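Local coordinates for ancestral D-type dye decolorizing peroxidase (PDB 7ANV), which probably uses its haem iron and hydrogen peroxide to oxidise bulky dyes and related substrates, as D-type dye-decolorizing peroxidases do, at residues 97-102 / 246-251; 349-354 / 419-424; 378-381 / 386-389; 447-452 / 456-461. All coordinates share one frame; numbering follows the deposited sequence.

Contact 1: 97-102 / 246-251; sequences DNLGDT and GSFLVF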
loop_
_atom_site.group_PDB
_atom_site.type_symbol
_atom_site.label_atom_id
_atom_site.label_comp_id
_atom_site.label_asym_id
_atom_site.label_seq_id
_atom_site.Cartn_x
_atom_site.Cartn_y
_atom_site.Cartn_z
ATOM N N ASP A 97 -8.167 -23.841 7.006
ATOM C CA ASP A 97 -7.171 -24.301 8.016
ATOM C C ASP A 97 -5.735 -24.139 7.501
ATOM O O ASP A 97 -4.880 -23.850 8.364
ATOM C CB ASP A 97 -7.469 -25.729 8.471
ATOM C CG ASP A 97 -8.662 -25.788 9.410
ATOM O OD1 ASP A 97 -8.984 -24.742 10.017
ATOM O OD2 ASP A 97 -9.279 -26.868 9.504
ATOM N N ASN A 98 -5.483 -24.273 6.186
ATOM C CA ASN A 98 -4.142 -24.183 5.530
ATOM C C ASN A 98 -3.980 -22.878 4.731
ATOM O O ASN A 98 -2.940 -22.693 4.035
ATOM C CB ASN A 98 -3.916 -25.350 4.576
ATOM C CG ASN A 98 -4.057 -26.702 5.253
ATOM O OD1 ASN A 98 -4.240 -26.788 6.468
ATOM N ND2 ASN A 98 -3.980 -27.765 4.465
ATOM N N LEU A 99 -4.943 -21.978 4.802
ATOM C CA LEU A 99 -4.810 -20.688 4.085
ATOM C C LEU A 99 -4.050 -19.653 4.931
ATOM O O LEU A 99 -4.499 -19.280 6.053
ATOM C CB LEU A 99 -6.163 -20.128 3.676
ATOM C CG LEU A 99 -6.031 -18.923 2.755
ATOM C CD1 LEU A 99 -5.317 -19.333 1.462
ATOM C CD2 LEU A 99 -7.374 -18.304 2.452
ATOM N N GLY A 100 -2.972 -19.130 4.356
ATOM C CA GLY A 100 -2.134 -18.127 5.021
ATOM C C GLY A 100 -1.714 -18.646 6.370
ATOM O O GLY A 100 -1.292 -19.823 6.468
ATOM N N ASP A 101 -1.654 -17.742 7.337
ATOM C CA ASP A 101 -1.115 -18.081 8.685
ATOM C C ASP A 101 -1.916 -17.205 9.625
ATOM O O ASP A 101 -3.054 -16.782 9.177
ATOM C CB ASP A 101 0.426 -18.001 8.786
ATOM C CG ASP A 101 1.020 -18.826 9.915
ATOM O OD1 ASP A 101 0.288 -19.047 10.914
ATOM O OD2 ASP A 101 2.209 -19.286 9.794
ATOM N N THR A 102 -1.425 -17.064 10.852
ATOM C CA THR A 102 -2.182 -16.443 11.954
ATOM C C THR A 102 -2.723 -15.130 11.399
ATOM O O THR A 102 -3.841 -14.808 11.750
ATOM C CB THR A 102 -1.351 -16.366 13.245
ATOM O OG1 THR A 102 -1.099 -17.745 13.526
ATOM C CG2 THR A 102 -2.072 -15.708 14.408
ATOM N N GLY A 246 -4.306 -17.164 -6.092
ATOM C CA GLY A 246 -4.873 -16.064 -5.306
ATOM C C GLY A 246 -3.761 -15.282 -4.635
ATOM O O GLY A 246 -2.591 -15.696 -4.648
ATOM N N SER A 247 -4.114 -14.162 -4.052
ATOM C CA SER A 247 -3.154 -13.301 -3.333
ATOM C C SER A 247 -3.889 -12.711 -2.127
ATOM O O SER A 247 -5.146 -12.429 -2.213
ATOM C CB SER A 247 -2.576 -12.252 -4.227
ATOM O OG SER A 247 -1.532 -11.546 -3.571
ATOM N N PHE A 248 -3.157 -12.441 -1.043
ATOM C CA PHE A 248 -3.726 -11.742 0.132
ATOM C C PHE A 248 -3.705 -10.232 -0.116
ATOM O O PHE A 248 -2.660 -9.666 -0.515
ATOM C CB PHE A 248 -2.973 -12.116 1.405
ATOM C CG PHE A 248 -3.165 -13.556 1.763
ATOM C CD1 PHE A 248 -4.271 -13.921 2.505
ATOM C CD2 PHE A 248 -2.242 -14.521 1.380
ATOM C CE1 PHE A 248 -4.504 -15.261 2.813
ATOM C CE2 PHE A 248 -2.473 -15.850 1.702
ATOM C CZ PHE A 248 -3.567 -16.206 2.456
ATOM N N LEU A 249 -4.880 -9.637 0.073
ATOM C CA LEU A 249 -5.154 -8.208 -0.082
ATOM C C LEU A 249 -5.169 -7.600 1.313
ATOM O O LEU A 249 -6.098 -7.852 2.061
ATOM C CB LEU A 249 -6.515 -8.069 -0.759
ATOM C CG LEU A 249 -6.928 -6.692 -1.292
ATOM C CD1 LEU A 249 -8.169 -6.806 -2.156
ATOM C CD2 LEU A 249 -7.138 -5.640 -0.218
ATOM N N VAL A 250 -4.210 -6.748 1.604
ATOM C CA VAL A 250 -4.216 -5.920 2.837
ATOM C C VAL A 250 -4.856 -4.582 2.499
ATOM O O VAL A 250 -4.331 -3.879 1.629
ATOM C CB VAL A 250 -2.795 -5.714 3.383
ATOM C CG1 VAL A 250 -2.837 -4.725 4.540
ATOM C CG2 VAL A 250 -2.131 -7.040 3.756
ATOM N N PHE A 251 -5.900 -4.224 3.236
ATOM C CA PHE A 251 -6.546 -2.905 3.142
ATOM C C PHE A 251 -6.280 -2.106 4.420
ATOM O O PHE A 251 -6.570 -2.605 5.487
ATOM C CB PHE A 251 -8.039 -3.053 2.831
ATOM C CG PHE A 251 -8.705 -1.727 2.563
ATOM C CD1 PHE A 251 -9.143 -0.940 3.622
ATOM C CD2 PHE A 251 -8.920 -1.278 1.262
ATOM C CE1 PHE A 251 -9.720 0.306 3.383
ATOM C CE2 PHE A 251 -9.479 -0.022 1.020
ATOM C CZ PHE A 251 -9.885 0.750 2.078
#

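Contact 2: 349-354 / 419-424; sequences RADLED and PPSKPN. With HEM (protoporphyrin IX containing Fe), chain B; SO4 (sulfate ion), chain E.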
loop_
_atom_site.group_PDB
_atom_site.type_symbol
_atom_site.label_atom_id
_atom_site.label_comp_id
_atom_site.label_asym_id
_atom_site.label_seq_id
_atom_site.Cartn_x
_atom_site.Cartn_y
_atom_site.Cartn_z
ATOM N N ARG A 349 16.732 -2.449 -0.068
ATOM C CA ARG A 349 17.716 -2.611 -1.182
ATOM C C ARG A 349 19.020 -3.149 -0.592
ATOM O O ARG A 349 18.975 -4.189 0.123
ATOM C CB ARG A 349 17.805 -1.302 -1.977
ATOM C CG ARG A 349 16.478 -0.847 -2.568
ATOM C CD ARG A 349 16.581 0.350 -3.536
ATOM N NE ARG A 349 15.232 0.773 -3.855
ATOM C CZ ARG A 349 14.743 1.006 -5.055
ATOM N NH1 ARG A 349 15.538 1.018 -6.113
ATOM N NH2 ARG A 349 13.461 1.343 -5.169
ATOM N N ALA A 350 20.170 -2.500 -0.831
ATOM C CA ALA A 350 21.479 -3.065 -0.445
ATOM C C ALA A 350 21.637 -3.104 1.081
ATOM O O ALA A 350 22.545 -3.756 1.543
ATOM C CB ALA A 350 22.616 -2.314 -1.089
ATOM N N ASP A 351 20.818 -2.402 1.866
ATOM C CA ASP A 351 20.890 -2.500 3.344
ATOM C C ASP A 351 20.715 -3.951 3.806
ATOM O O ASP A 351 21.184 -4.279 4.940
ATOM C CB ASP A 351 19.867 -1.605 4.033
ATOM C CG ASP A 351 20.125 -0.124 3.876
ATOM O OD1 ASP A 351 21.158 0.227 3.293
ATOM O OD2 ASP A 351 19.232 0.682 4.297
ATOM N N LEU A 352 20.084 -4.781 2.989
ATOM C CA LEU A 352 19.938 -6.210 3.321
ATOM C C LEU A 352 20.510 -7.066 2.203
ATOM O O LEU A 352 20.988 -8.122 2.536
ATOM C CB LEU A 352 18.470 -6.577 3.494
ATOM C CG LEU A 352 17.800 -5.956 4.707
ATOM C CD1 LEU A 352 16.407 -6.484 4.851
ATOM C CD2 LEU A 352 18.587 -6.193 5.980
ATOM N N GLU A 353 20.562 -6.574 0.957
ATOM C CA GLU A 353 20.984 -7.367 -0.243
ATOM C C GLU A 353 22.499 -7.566 -0.105
ATOM O O GLU A 353 23.286 -6.721 -0.529
ATOM C CB GLU A 353 20.586 -6.725 -1.587
ATOM C CG GLU A 353 19.096 -6.555 -1.869
ATOM C CD GLU A 353 18.745 -5.606 -3.023
ATOM O OE1 GLU A 353 19.658 -4.894 -3.538
ATOM O OE2 GLU A 353 17.553 -5.571 -3.412
ATOM N N ASP A 354 22.770 -8.655 0.621
ATOM C CA ASP A 354 23.960 -9.323 1.201
ATOM C C ASP A 354 23.439 -10.704 1.625
ATOM O O ASP A 354 24.205 -11.673 1.579
ATOM C CB ASP A 354 24.429 -8.512 2.400
ATOM C CG ASP A 354 25.908 -8.634 2.706
ATOM O OD1 ASP A 354 26.244 -9.484 3.519
ATOM O OD2 ASP A 354 26.699 -7.843 2.161
ATOM N N PRO A 419 18.359 -0.571 9.950
ATOM C CA PRO A 419 18.827 -1.940 9.693
ATOM C C PRO A 419 20.137 -2.282 10.398
ATOM O O PRO A 419 20.946 -1.404 10.735
ATOM C CB PRO A 419 19.083 -1.884 8.177
ATOM C CG PRO A 419 19.610 -0.486 7.955
ATOM C CD PRO A 419 18.972 0.383 9.008
ATOM N N PRO A 420 20.413 -3.575 10.648
ATOM C CA PRO A 420 21.635 -3.947 11.369
ATOM C C PRO A 420 22.917 -3.682 10.565
ATOM O O PRO A 420 23.983 -3.782 11.150
ATOM C CB PRO A 420 21.487 -5.440 11.644
ATOM C CG PRO A 420 20.321 -5.909 10.789
ATOM C CD PRO A 420 19.507 -4.703 10.393
ATOM N N SER A 421 22.811 -3.444 9.248
ATOM C CA SER A 421 23.987 -3.149 8.394
ATOM C C SER A 421 24.519 -1.743 8.713
ATOM O O SER A 421 25.652 -1.406 8.322
ATOM C CB SER A 421 23.610 -3.283 6.957
ATOM O OG SER A 421 22.436 -2.544 6.734
ATOM N N LYS A 422 23.740 -0.926 9.422
ATOM C CA LYS A 422 24.194 0.437 9.831
ATOM C C LYS A 422 25.382 0.336 10.783
ATOM O O LYS A 422 25.634 -0.686 11.417
ATOM C CB LYS A 422 23.014 1.154 10.497
ATOM C CG LYS A 422 22.811 0.683 11.937
ATOM C CD LYS A 422 21.644 1.253 12.708
ATOM C CE LYS A 422 21.452 0.550 14.029
ATOM N NZ LYS A 422 22.643 0.671 14.914
ATOM N N PRO A 423 26.156 1.436 10.965
ATOM C CA PRO A 423 27.169 1.498 11.993
ATOM C C PRO A 423 26.509 1.383 13.362
ATOM O O PRO A 423 25.461 1.976 13.602
ATOM C CB PRO A 423 27.858 2.865 11.801
ATOM C CG PRO A 423 27.525 3.222 10.367
ATOM C CD PRO A 423 26.143 2.664 10.146
ATOM N N ASN A 424 27.174 0.665 14.256
ATOM C CA ASN A 424 26.606 0.440 15.616
ATOM C C ASN A 424 26.180 1.740 16.303
ATOM O O ASN A 424 25.143 1.708 16.983
ATOM C CB ASN A 424 27.514 -0.382 16.513
ATOM C CG ASN A 424 27.613 -1.815 16.052
ATOM O OD1 ASN A 424 26.717 -2.314 15.394
ATOM N ND2 ASN A 424 28.692 -2.468 16.429
HETATM C CHA HEM B . 6.659 3.850 -1.621
HETATM C CHB HEM B . 3.881 7.284 0.368
HETATM C CHC HEM B . 1.957 3.924 3.378
HETATM C CHD HEM B . 5.054 0.643 1.609
HETATM C C1A HEM B . 6.052 5.060 -1.338
HETATM C C2A HEM B . 6.310 6.272 -2.024
HETATM C C3A HEM B . 5.548 7.245 -1.459
HETATM C C4A HEM B . 4.783 6.628 -0.431
HETATM C CMA HEM B . 5.466 8.707 -1.870
HETATM C CAA HEM B . 7.324 6.487 -3.142
HETATM C CBA HEM B . 6.883 6.024 -4.520
HETATM C CGA HEM B . 7.506 4.732 -4.965
HETATM O O1A HEM B . 8.681 4.387 -4.744
HETATM O O2A HEM B . 6.823 3.999 -5.606
HETATM C C1B HEM B . 3.116 6.645 1.363
HETATM C C2B HEM B . 2.113 7.309 2.139
HETATM C C3B HEM B . 1.549 6.386 2.970
HETATM C C4B HEM B . 2.243 5.100 2.684
HETATM C CMB HEM B . 1.742 8.764 2.067
HETATM C CAB HEM B . 0.442 6.507 3.947
HETATM C CBB HEM B . -0.517 7.466 3.923
HETATM C C1C HEM B . 2.656 2.722 3.183
HETATM C C2C HEM B . 2.491 1.538 3.918
HETATM C C3C HEM B . 3.406 0.627 3.421
HETATM C C4C HEM B . 4.112 1.269 2.369
HETATM C CMC HEM B . 1.488 1.332 5.044
HETATM C CAC HEM B . 3.700 -0.752 3.818
HETATM C CBC HEM B . 3.427 -1.224 5.026
HETATM C C1D HEM B . 5.688 1.273 0.537
HETATM C C2D HEM B . 6.624 0.515 -0.311
HETATM C C3D HEM B . 7.079 1.425 -1.198
HETATM C C4D HEM B . 6.419 2.712 -0.882
HETATM C CMD HEM B . 7.034 -0.954 -0.265
HETATM C CAD HEM B . 8.071 1.171 -2.313
HETATM C CBD HEM B . 9.534 1.232 -1.841
HETATM C CGD HEM B . 10.483 0.840 -2.934
HETATM O O1D HEM B . 11.474 1.595 -3.102
HETATM O O2D HEM B . 10.323 -0.211 -3.607
HETATM N NA HEM B . 5.096 5.284 -0.356
HETATM N NB HEM B . 3.140 5.348 1.707
HETATM N NC HEM B . 3.678 2.569 2.271
HETATM N ND HEM B . 5.612 2.584 0.206
HETATM FE FE HEM B . 4.468 3.945 0.950
HETATM S S SO4 E . 31.391 0.365 17.252
HETATM O O1 SO4 E . 32.820 0.563 17.407
HETATM O O2 SO4 E . 31.081 -1.034 17.399
HETATM O O3 SO4 E . 31.006 0.793 15.914
HETATM O O4 SO4 E . 30.753 1.154 18.268
#

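Contact 3: 378-381 / 386-389; sequences PEEK and TKHD. With SO4 (sulfate ion), chain D; SO4 (sulfate ion), chain G.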
loop_
_atom_site.group_PDB
_atom_site.type_symbol
_atom_site.label_atom_id
_atom_site.label_comp_id
_atom_site.label_asym_id
_atom_site.label_seq_id
_atom_site.Cartn_x
_atom_site.Cartn_y
_atom_site.Cartn_z
ATOM N N PRO A 378 -8.436 26.343 1.083
ATOM C CA PRO A 378 -7.723 27.537 1.530
ATOM C C PRO A 378 -7.711 27.649 3.070
ATOM O O PRO A 378 -6.646 27.941 3.627
ATOM C CB PRO A 378 -8.471 28.666 0.825
ATOM C CG PRO A 378 -8.974 28.025 -0.444
ATOM C CD PRO A 378 -9.345 26.605 -0.042
ATOM N N GLU A 379 -8.846 27.411 3.743
ATOM C CA GLU A 379 -8.890 27.577 5.221
ATOM C C GLU A 379 -7.935 26.600 5.900
ATOM O O GLU A 379 -7.237 27.019 6.841
ATOM C CB GLU A 379 -10.274 27.403 5.840
ATOM C CG GLU A 379 -10.264 27.674 7.351
ATOM C CD GLU A 379 -9.752 29.029 7.853
ATOM O OE1 GLU A 379 -9.710 30.030 7.068
ATOM O OE2 GLU A 379 -9.401 29.103 9.070
ATOM N N GLU A 380 -7.940 25.335 5.478
ATOM C CA GLU A 380 -7.030 24.314 6.053
ATOM C C GLU A 380 -5.593 24.781 5.830
ATOM O O GLU A 380 -4.765 24.668 6.770
ATOM C CB GLU A 380 -7.244 22.948 5.396
ATOM C CG GLU A 380 -8.487 22.241 5.885
ATOM C CD GLU A 380 -8.758 20.931 5.162
ATOM O OE1 GLU A 380 -8.918 20.941 3.906
ATOM O OE2 GLU A 380 -8.819 19.912 5.851
ATOM N N LYS A 381 -5.296 25.212 4.603
ATOM C CA LYS A 381 -3.915 25.584 4.210
ATOM C C LYS A 381 -3.460 26.751 5.090
ATOM O O LYS A 381 -2.367 26.668 5.675
ATOM C CB LYS A 381 -3.880 25.945 2.726
ATOM C CG LYS A 381 -2.507 26.328 2.200
ATOM C CD LYS A 381 -2.513 26.793 0.765
ATOM C CE LYS A 381 -1.096 27.158 0.358
ATOM N NZ LYS A 381 -1.034 27.846 -0.952
ATOM N N THR A 386 -6.042 20.447 9.649
ATOM C CA THR A 386 -6.959 19.527 8.943
ATOM C C THR A 386 -8.394 19.765 9.439
ATOM O O THR A 386 -8.616 19.743 10.689
ATOM C CB THR A 386 -6.571 18.064 9.147
ATOM O OG1 THR A 386 -5.347 17.917 8.434
ATOM C CG2 THR A 386 -7.586 17.081 8.619
ATOM N N LYS A 387 -9.308 19.969 8.498
ATOM C CA LYS A 387 -10.768 19.997 8.755
ATOM C C LYS A 387 -11.463 18.808 8.081
ATOM O O LYS A 387 -12.506 18.396 8.579
ATOM C CB LYS A 387 -11.313 21.370 8.351
ATOM C CG LYS A 387 -10.692 22.533 9.109
ATOM C CD LYS A 387 -11.235 23.922 8.707
ATOM C CE LYS A 387 -12.593 24.259 9.293
ATOM N NZ LYS A 387 -12.748 25.733 9.418
ATOM N N HIS A 388 -10.916 18.235 7.007
ATOM C CA HIS A 388 -11.626 17.261 6.151
ATOM C C HIS A 388 -10.866 15.935 6.146
ATOM O O HIS A 388 -9.623 15.964 6.256
ATOM C CB HIS A 388 -11.818 17.844 4.754
ATOM C CG HIS A 388 -12.615 19.099 4.799
ATOM N ND1 HIS A 388 -13.934 19.089 5.162
ATOM C CD2 HIS A 388 -12.265 20.396 4.633
ATOM C CE1 HIS A 388 -14.383 20.338 5.193
ATOM N NE2 HIS A 388 -13.385 21.150 4.854
ATOM N N ASP A 389 -11.601 14.832 6.046
ATOM C CA ASP A 389 -11.013 13.466 6.006
ATOM C C ASP A 389 -10.436 13.262 4.603
ATOM O O ASP A 389 -11.200 13.387 3.618
ATOM C CB ASP A 389 -12.076 12.422 6.356
ATOM C CG ASP A 389 -11.562 11.009 6.563
ATOM O OD1 ASP A 389 -10.329 10.842 6.760
ATOM O OD2 ASP A 389 -12.411 10.073 6.462
HETATM S S SO4 D . -15.289 15.783 5.552
HETATM O O1 SO4 D . -14.774 15.800 4.208
HETATM O O2 SO4 D . -14.429 15.022 6.421
HETATM O O3 SO4 D . -15.408 17.137 6.054
HETATM O O4 SO4 D . -16.588 15.160 5.547
HETATM S S SO4 G . -13.243 24.674 5.015
HETATM O O1 SO4 G . -12.000 23.933 5.128
HETATM O O2 SO4 G . -13.238 25.441 3.793
HETATM O O3 SO4 G . -14.364 23.752 4.985
HETATM O O4 SO4 G . -13.362 25.543 6.164
HETATM O O HOH W 1 -10.437 27.113 10.602
#

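Contact 4: 447-452 / 456-461; sequences SGTDPN and NELSLP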
loop_
_atom_site.group_PDB
_atom_site.type_symbol
_atom_site.label_atom_id
_atom_site.label_comp_id
_atom_site.label_asym_id
_atom_site.label_seq_id
_atom_site.Cartn_x
_atom_site.Cartn_y
_atom_site.Cartn_z
ATOM N N SER A 447 16.880 10.162 12.960
ATOM C CA SER A 447 18.243 10.671 12.751
ATOM C C SER A 447 18.480 10.828 11.251
ATOM O O SER A 447 17.671 10.377 10.471
ATOM C CB SER A 447 19.282 9.811 13.430
ATOM O OG SER A 447 19.630 8.656 12.658
ATOM N N GLY A 448 19.592 11.453 10.908
ATOM C CA GLY A 448 20.133 11.430 9.552
ATOM C C GLY A 448 19.528 12.440 8.621
ATOM O O GLY A 448 19.974 12.440 7.501
ATOM N N THR A 449 18.542 13.265 9.019
ATOM C CA THR A 449 17.873 14.149 8.038
ATOM C C THR A 449 18.808 15.286 7.636
ATOM O O THR A 449 18.664 15.762 6.510
ATOM C CB THR A 449 16.519 14.662 8.538
ATOM O OG1 THR A 449 16.729 15.455 9.699
ATOM C CG2 THR A 449 15.597 13.521 8.840
ATOM N N ASP A 450 19.692 15.722 8.519
ATOM C CA ASP A 450 20.698 16.759 8.152
ATOM C C ASP A 450 21.930 16.039 7.616
ATOM O O ASP A 450 22.626 15.396 8.383
ATOM C CB ASP A 450 21.015 17.634 9.354
ATOM C CG ASP A 450 22.053 18.687 9.053
ATOM O OD1 ASP A 450 22.723 18.604 7.992
ATOM O OD2 ASP A 450 22.198 19.568 9.898
ATOM N N PRO A 451 22.239 16.094 6.310
ATOM C CA PRO A 451 23.306 15.250 5.764
ATOM C C PRO A 451 24.681 15.623 6.310
ATOM O O PRO A 451 25.586 14.800 6.236
ATOM C CB PRO A 451 23.190 15.456 4.246
ATOM C CG PRO A 451 22.584 16.815 4.117
ATOM C CD PRO A 451 21.612 16.935 5.288
ATOM N N ASN A 452 24.846 16.852 6.808
ATOM C CA ASN A 452 26.172 17.288 7.330
ATOM C C ASN A 452 26.201 17.154 8.846
ATOM O O ASN A 452 27.296 17.456 9.430
ATOM C CB ASN A 452 26.544 18.686 6.843
ATOM C CG ASN A 452 26.618 18.721 5.333
ATOM O OD1 ASN A 452 25.633 19.021 4.664
ATOM N ND2 ASN A 452 27.772 18.338 4.785
ATOM N N ASN A 456 22.327 14.220 14.565
ATOM C CA ASN A 456 21.251 15.090 15.115
ATOM C C ASN A 456 19.871 14.448 14.922
ATOM O O ASN A 456 19.491 14.057 13.783
ATOM C CB ASN A 456 21.344 16.505 14.551
ATOM C CG ASN A 456 22.562 17.244 15.077
ATOM O OD1 ASN A 456 23.205 16.794 16.040
ATOM N ND2 ASN A 456 22.922 18.352 14.438
ATOM N N GLU A 457 19.120 14.367 16.018
ATOM C CA GLU A 457 17.777 13.749 16.060
ATOM C C GLU A 457 16.752 14.821 15.713
ATOM O O GLU A 457 16.849 15.969 16.197
ATOM C CB GLU A 457 17.418 13.245 17.458
ATOM C CG GLU A 457 18.257 12.090 17.973
ATOM C CD GLU A 457 18.041 10.809 17.216
ATOM O OE1 GLU A 457 17.041 10.749 16.492
ATOM O OE2 GLU A 457 18.886 9.892 17.305
ATOM N N LEU A 458 15.790 14.459 14.912
ATOM C CA LEU A 458 14.618 15.297 14.660
ATOM C C LEU A 458 13.464 14.648 15.428
ATOM O O LEU A 458 13.242 13.444 15.310
ATOM C CB LEU A 458 14.477 15.329 13.139
ATOM C CG LEU A 458 13.400 16.239 12.588
ATOM C CD1 LEU A 458 13.735 17.694 12.838
ATOM C CD2 LEU A 458 13.217 15.946 11.107
ATOM N N SER A 459 12.888 15.370 16.365
ATOM C CA SER A 459 11.720 14.891 17.127
ATOM C C SER A 459 10.490 14.996 16.222
ATOM O O SER A 459 10.236 16.099 15.748
ATOM C CB SER A 459 11.578 15.715 18.369
ATOM O OG SER A 459 10.498 15.245 19.124
ATOM N N LEU A 460 9.768 13.908 15.964
ATOM C CA LEU A 460 8.537 14.001 15.138
ATOM C C LEU A 460 7.435 14.498 16.061
ATOM O O LEU A 460 7.574 14.396 17.281
ATOM C CB LEU A 460 8.255 12.646 14.487
ATOM C CG LEU A 460 9.408 12.156 13.615
ATOM C CD1 LEU A 460 9.257 10.710 13.180
ATOM C CD2 LEU A 460 9.600 13.079 12.421
ATOM N N PRO A 461 6.398 15.179 15.534
ATOM C CA PRO A 461 5.297 15.639 16.377
ATOM C C PRO A 461 4.614 14.469 17.096
ATOM O O PRO A 461 4.557 13.420 16.553
ATOM C CB PRO A 461 4.303 16.276 15.402
ATOM C CG PRO A 461 5.137 16.614 14.171
ATOM C CD PRO A 461 6.242 15.574 14.130
HETATM O O HOH W 2 17.439 13.836 11.771
HETATM O O HOH W 3 20.503 14.747 11.180
HETATM O O HOH W 4 21.123 19.305 12.346
#

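Contact 1: 97-102 / 246-251
Phe248, near the start of the inner strand 247-256 in one of the two antiparallel four-stranded sheets of this dye-decolorizing peroxidase, is met by Leu99 and Gly100 of the loop between helices 86-92 and 102-106. The contact thus joins a loop of the N-terminal ferredoxin-like domain to the sheet of the second one. Phe248 points at the loop and puts the far end of its ring there. Leu99 comes in at the rim, its CG close to the ring plane and 3.7 Å from Phe248 CZ. With CG anti to the backbone N (chi1 -171°), the leucine fork is carried along the ring edge: CD1 lies by Phe248 CZ at 3.7 Å, whereas CD2 lies nearer CE1. Gly100 supplies backbone instead: with phi at 54° and no side chain, it brings its N and CA to Phe248 CZ, both at 3.5 Å, the CA approaching obliquely. Around the same phenylalanine, Phe104 packs edge-to-face, and Phe475 of strand 466-476 touches both Phe248 and Leu99. No hydrogen bond crosses between 97-102 and 246-251, which implies that shape and burial of hydrocarbon hold the loop against the strand.

Contact 2: 349-354 / 419-424
Asp351, Pro419 and Ser421 carry this meeting of two loops, a short 3-10 segment at 350-351 and a type I beta turn running from Pro419 to Lys422. Asp351 gives up the most surface. Its backbone O accepts a hydrogen bond from Ser421 OG at 2.8 Å; the hydroxyl lies in the carbonyl plane on a lone pair, with a C=O...O angle of 125°. Ser421 reaches it because its OG sits between the backbone N and the carbonyl carbon (chi1 50°), with CB pointing at the 3-10 turn. Pro419, which follows a cis peptide bond, lays the CG corner of its ring 3.9 Å from Asp351 OD2, and the two side chains pass at a slant. That carboxylate oxygen has its stronger partner in Arg344, a salt bridge that ties the turn back to helix 342-346. Two backbone bonds brace the short helical turn, since Arg349 O accepts from both Leu352 N and Glu353 N. From the same turn Arg349 enters the haem pocket, where Asn319 and Phe321 also hold its guanidinium. The edge of that group meets a haem propionate in plane, Arg349 NH2 donating to HEM O1D at 2.9 Å with an N-H...O angle of 166°.

Contact 3: 378-381 / 386-389
Thr386 begins the loop that leaves helix 378-383 and leads into strand 391-398, and the helix reaches back to it through Glu380, in a compact helix-loop-strand connection of the C-terminal sheet. The threonine's methyl CG2 lies only loosely against Glu380 OE2, while its hydroxyl is bonded to Glu260 of helix 258-267. Lys387 comes next, and its backbone N donates to Glu380 OE2 at 2.7 Å, on the anti side of that oxygen and 18° out of the carboxylate plane. Glu380 gets there with its chain extended beyond CG (chi2 176°), and its methylene CG packs on the lysine CB and CG. The Lys387 chain bends at chi3 (78°) and brings NZ to 3.8 Å from Glu379 CG. A water joins the charged ends here: it donates to Glu379 OE2 and accepts from Lys387 NZ, the two atoms themselves standing 4.8 Å apart.

His388 N also donates to Glu380 OE2, at 2.9 Å, but from above the carboxylate plane, so one oxygen grips two successive amides. The other, OE1, is salt-bridged to Arg390 and lies at the imidazole edge, 3.5 Å from His388 CD2, with the carboxylate nearly perpendicular to the ring. Both ring nitrogens donate to sulfates, probably from the crystallisation liquor, which suggests a protonated, positively charged imidazole in this crystal. Asp389 closes the segment: while its carboxylate pairs with Lys253, its backbone N donates to the sulfate already held by His388 ND1, with Asp389 N 2.9 Å from O2 of that ion.

Contact 4: 447-452 / 456-461
Thr449 and Leu458 cross at about a right angle, with Leu458 CD2 3.8 Å from Thr449 OG1 and a little farther from the methyl CG2. Such van der Waals packing makes the direct part of the contact, between the loop that leaves strand 445-446 and the segment carrying its partner strand 458-459. Ser447 CB faces the carboxylate of Glu457, both oxygens lying 3.9 Å from it. The Glu457 chain folds back at chi2 (-67°) to arrive there, although its CB points away from the loop.

Water supplies the polar links, as no direct hydrogen bond spans the two segments. Two waters lie 2.9 Å from Asn456 O; one accepts from Thr449 N and the other from Asp450 N, and both can donate to the carbonyl. A third water joins the side chains, donating to Asp450 OD2 at 2.7 Å and accepting from Asn456 ND2.

Within the loop, Asp450 OD1 takes a bond from Asn452 N at 3.0 Å, which closes an Asx turn over Pro451. Ser447 OG is bonded to the carbonyl of Thr427.

Helix 279-291 packs against the pair: its Leu286 touches both Thr449 and Leu458, and its Arg289 binds the carbonyls of Gly448 and Thr449. Phe264 of helix 258-267 packs on Leu458, Leu460 and Pro461, while backbone bonds of Leu458 to Met446 and of Leu460 to Arg444 pair the two strands.

How the contacts relate
Contact 2 alone reaches the haem directly, through Arg349; Phe248 of contact 1 and Thr386 of contact 3 stay about 13 and 12 Å from it, measured from their side chains. Contacts 1 and 3 lie on opposite sides of the chain's centre, their centres 37 Å apart, yet both involve one sheet: contact 1 uses strand 247-256, and the loop of contact 3 leads into its neighbour, strand 391-398. Contacts 2 and 4 share a side, with centres 19 Å and nearest atoms about 8 Å apart. Along the chain contact 3 is nested inside the loop closed by contact 2, although their centres are 40 Å apart. Helix 258-267 touches both contacts 3 and 4.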